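Local atomic coordinates of post-proline cleaving enzyme (Rickettsia typhi, PDB entry 4HVT), a protein that probably acts as a serine peptidase of the prolyl oligopeptidase family, cutting short peptides on the carboxyl side of proline. Residues F259-K264 / Y269-L274. Numbering follows the deposited sequence.
Sequences FISANK and YDNYIL
Ser261 and Asn271 face each other at a non-hydrogen-bonded position of two antiparallel strands, and their side chains close the gap themselves: the hydroxyl OG of Ser261 donates to OD1 of Asn271 at 2.9 Å, coming slightly out of the carbonyl plane. Ser261 OG stands anti to its own N (chi1 -178°), beside the carbonyl carbon, which brings it against both Asn271 OD1 and Tyr269 CD2, the latter 3.2 Å away. On the same face of the sheet the Asn271 amide is flanked by Phe259, whose ring approaches with its CZ end, 3.6 Å from Asn271 CG, and is turned 39° from the amide plane. Farther along this face Asn263 sets its CG over one face of the Tyr269 ring and brings ND2 to 3.4 Å from Tyr269 CZ. The polar end of Asn263 has partners outside the two strands: its OD1 accepts from Phe266 N in the turn, and its ND2 makes a weak hydrogen bond to Tyr242 OH. Strands 257-263 and 269-275 form a beta hairpin, the two inner strands of a four-stranded antiparallel sheet, consistent with one blade of the beta-propeller of this family. Paired N-H···O bonds at Ile260-Tyr272 and Ala262-Asp270 set its register; the straightest runs from Ile260 N to Tyr272 O, at 173°. On the other face Ile260 divides its branches: CG2 lies 4.2 Å from Tyr272 CD1, whereas the extended CG1 arm carries CD1 to 3.7 Å from Leu274 CB. Leu283 of strand 282-285 also touches Ile260 and Tyr272. At the turn end, Lys264, bent at its third torsion, lays CD 3.8 Å from Asp270 OD1, its NZ staying beyond salt-bridge distance; Asp270 OD2 is instead hydrogen-bonded to Tyr240 OH.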
loop_
_atom_site.group_PDB
_atom_site.type_symbol
_atom_site.label_atom_id
_atom_site.label_comp_id
_atom_site.label_asym_id
_atom_site.label_seq_id
_atom_site.Cartn_x
_atom_site.Cartn_y
_atom_site.Cartn_z
ATOM N N PHE A 259 -8.779 -9.782 18.298
ATOM C CA PHE A 259 -8.306 -8.433 18.510
ATOM C C PHE A 259 -9.266 -7.508 17.812
ATOM O O PHE A 259 -9.407 -7.552 16.601
ATOM C CB PHE A 259 -6.886 -8.337 17.932
ATOM C CG PHE A 259 -6.237 -6.950 18.036
ATOM C CD1 PHE A 259 -5.852 -6.427 19.264
ATOM C CD2 PHE A 259 -5.952 -6.248 16.922
ATOM C CE1 PHE A 259 -5.230 -5.204 19.373
ATOM C CE2 PHE A 259 -5.291 -5.020 17.024
ATOM C CZ PHE A 259 -4.947 -4.487 18.231
ATOM N N ILE A 260 -9.886 -6.637 18.590
ATOM C CA ILE A 260 -10.807 -5.608 18.044
ATOM C C ILE A 260 -10.084 -4.303 18.118
ATOM O O ILE A 260 -9.599 -3.943 19.184
ATOM C CB ILE A 260 -12.073 -5.541 18.857
ATOM C CG1 ILE A 260 -12.872 -6.860 18.614
ATOM C CG2 ILE A 260 -12.889 -4.336 18.467
ATOM C CD1 ILE A 260 -14.147 -6.891 19.406
ATOM N N SER A 261 -9.978 -3.612 16.977
ATOM C CA SER A 261 -9.214 -2.397 16.887
ATOM C C SER A 261 -10.088 -1.261 16.314
ATOM O O SER A 261 -10.534 -1.326 15.186
ATOM C CB SER A 261 -7.956 -2.653 16.062
ATOM O OG SER A 261 -7.118 -1.505 15.959
ATOM N N ALA A 262 -10.300 -0.259 17.158
ATOM C CA ALA A 262 -11.079 0.939 16.825
ATOM C C ALA A 262 -10.106 2.099 16.630
ATOM O O ALA A 262 -9.520 2.597 17.560
ATOM C CB ALA A 262 -12.073 1.270 17.913
ATOM N N ASN A 263 -9.984 2.512 15.402
ATOM C CA ASN A 263 -9.042 3.551 15.039
ATOM C C ASN A 263 -9.805 4.897 15.197
ATOM O O ASN A 263 -10.803 5.134 14.505
ATOM C CB ASN A 263 -8.551 3.323 13.628
ATOM C CG ASN A 263 -7.452 4.305 13.256
ATOM O OD1 ASN A 263 -7.569 5.473 13.596
ATOM N ND2 ASN A 263 -6.400 3.858 12.615
ATOM N N LYS A 264 -9.362 5.687 16.171
ATOM C CA LYS A 264 -10.057 6.930 16.542
ATOM C C LYS A 264 -9.753 8.069 15.559
ATOM O O LYS A 264 -10.664 8.774 15.094
ATOM C CB LYS A 264 -9.636 7.353 17.938
ATOM C CG LYS A 264 -9.745 6.273 19.016
ATOM C CD LYS A 264 -9.105 6.797 20.323
ATOM C CE LYS A 264 -9.985 7.871 20.955
ATOM N NZ LYS A 264 -9.268 8.631 22.029
ATOM N N TYR A 269 -5.866 4.652 18.959
ATOM C CA TYR A 269 -6.779 3.588 18.930
ATOM C C TYR A 269 -7.349 3.292 20.305
ATOM O O TYR A 269 -6.683 3.562 21.325
ATOM C CB TYR A 269 -6.033 2.314 18.494
ATOM C CG TYR A 269 -5.450 2.297 17.126
ATOM C CD1 TYR A 269 -4.242 2.972 16.849
ATOM C CD2 TYR A 269 -6.037 1.544 16.124
ATOM C CE1 TYR A 269 -3.680 2.885 15.579
ATOM C CE2 TYR A 269 -5.492 1.477 14.869
ATOM C CZ TYR A 269 -4.302 2.135 14.613
ATOM O OH TYR A 269 -3.753 2.057 13.346
ATOM N N ASP A 270 -8.552 2.682 20.318
ATOM C CA ASP A 270 -9.067 1.888 21.419
ATOM C C ASP A 270 -9.039 0.443 20.959
ATOM O O ASP A 270 -9.672 0.116 19.992
ATOM C CB ASP A 270 -10.528 2.190 21.741
ATOM C CG ASP A 270 -10.750 3.574 22.234
ATOM O OD1 ASP A 270 -9.834 4.150 22.884
ATOM O OD2 ASP A 270 -11.884 4.030 22.028
ATOM N N ASN A 271 -8.323 -0.414 21.670
ATOM C CA ASN A 271 -8.190 -1.815 21.270
ATOM C C ASN A 271 -8.720 -2.725 22.394
ATOM O O ASN A 271 -8.677 -2.368 23.600
ATOM C CB ASN A 271 -6.730 -2.190 21.007
ATOM C CG ASN A 271 -6.128 -1.467 19.851
ATOM O OD1 ASN A 271 -6.717 -1.396 18.825
ATOM N ND2 ASN A 271 -4.938 -0.969 20.019
ATOM N N TYR A 272 -9.226 -3.881 22.013
ATOM C CA TYR A 272 -9.843 -4.805 22.934
ATOM C C TYR A 272 -9.510 -6.271 22.588
ATOM O O TYR A 272 -9.228 -6.609 21.468
ATOM C CB TYR A 272 -11.380 -4.727 22.898
ATOM C CG TYR A 272 -11.926 -3.324 23.068
ATOM C CD1 TYR A 272 -11.901 -2.409 22.035
ATOM C CD2 TYR A 272 -12.505 -2.975 24.263
ATOM C CE1 TYR A 272 -12.417 -1.136 22.222
ATOM C CE2 TYR A 272 -13.004 -1.701 24.446
ATOM C CZ TYR A 272 -12.927 -0.811 23.399
ATOM O OH TYR A 272 -13.453 0.487 23.584
ATOM N N ILE A 273 -9.594 -7.108 23.603
ATOM C CA ILE A 273 -9.642 -8.524 23.373
ATOM C C ILE A 273 -11.068 -8.974 23.511
ATOM O O ILE A 273 -11.685 -8.750 24.557
ATOM C CB ILE A 273 -8.787 -9.326 24.394
ATOM C CG1 ILE A 273 -7.317 -8.884 24.301
ATOM C CG2 ILE A 273 -8.838 -10.834 24.125
ATOM C CD1 ILE A 273 -6.445 -9.574 25.311
ATOM N N LEU A 274 -11.576 -9.634 22.485
ATOM C CA LEU A 274 -12.896 -10.316 22.533
ATOM C C LEU A 274 -12.585 -11.798 22.672
ATOM O O LEU A 274 -11.926 -12.425 21.808
ATOM C CB LEU A 274 -13.703 -10.088 21.287
ATOM C CG LEU A 274 -14.999 -10.848 21.176
ATOM C CD1 LEU A 274 -16.093 -10.293 22.072
ATOM C CD2 LEU A 274 -15.457 -10.828 19.757
#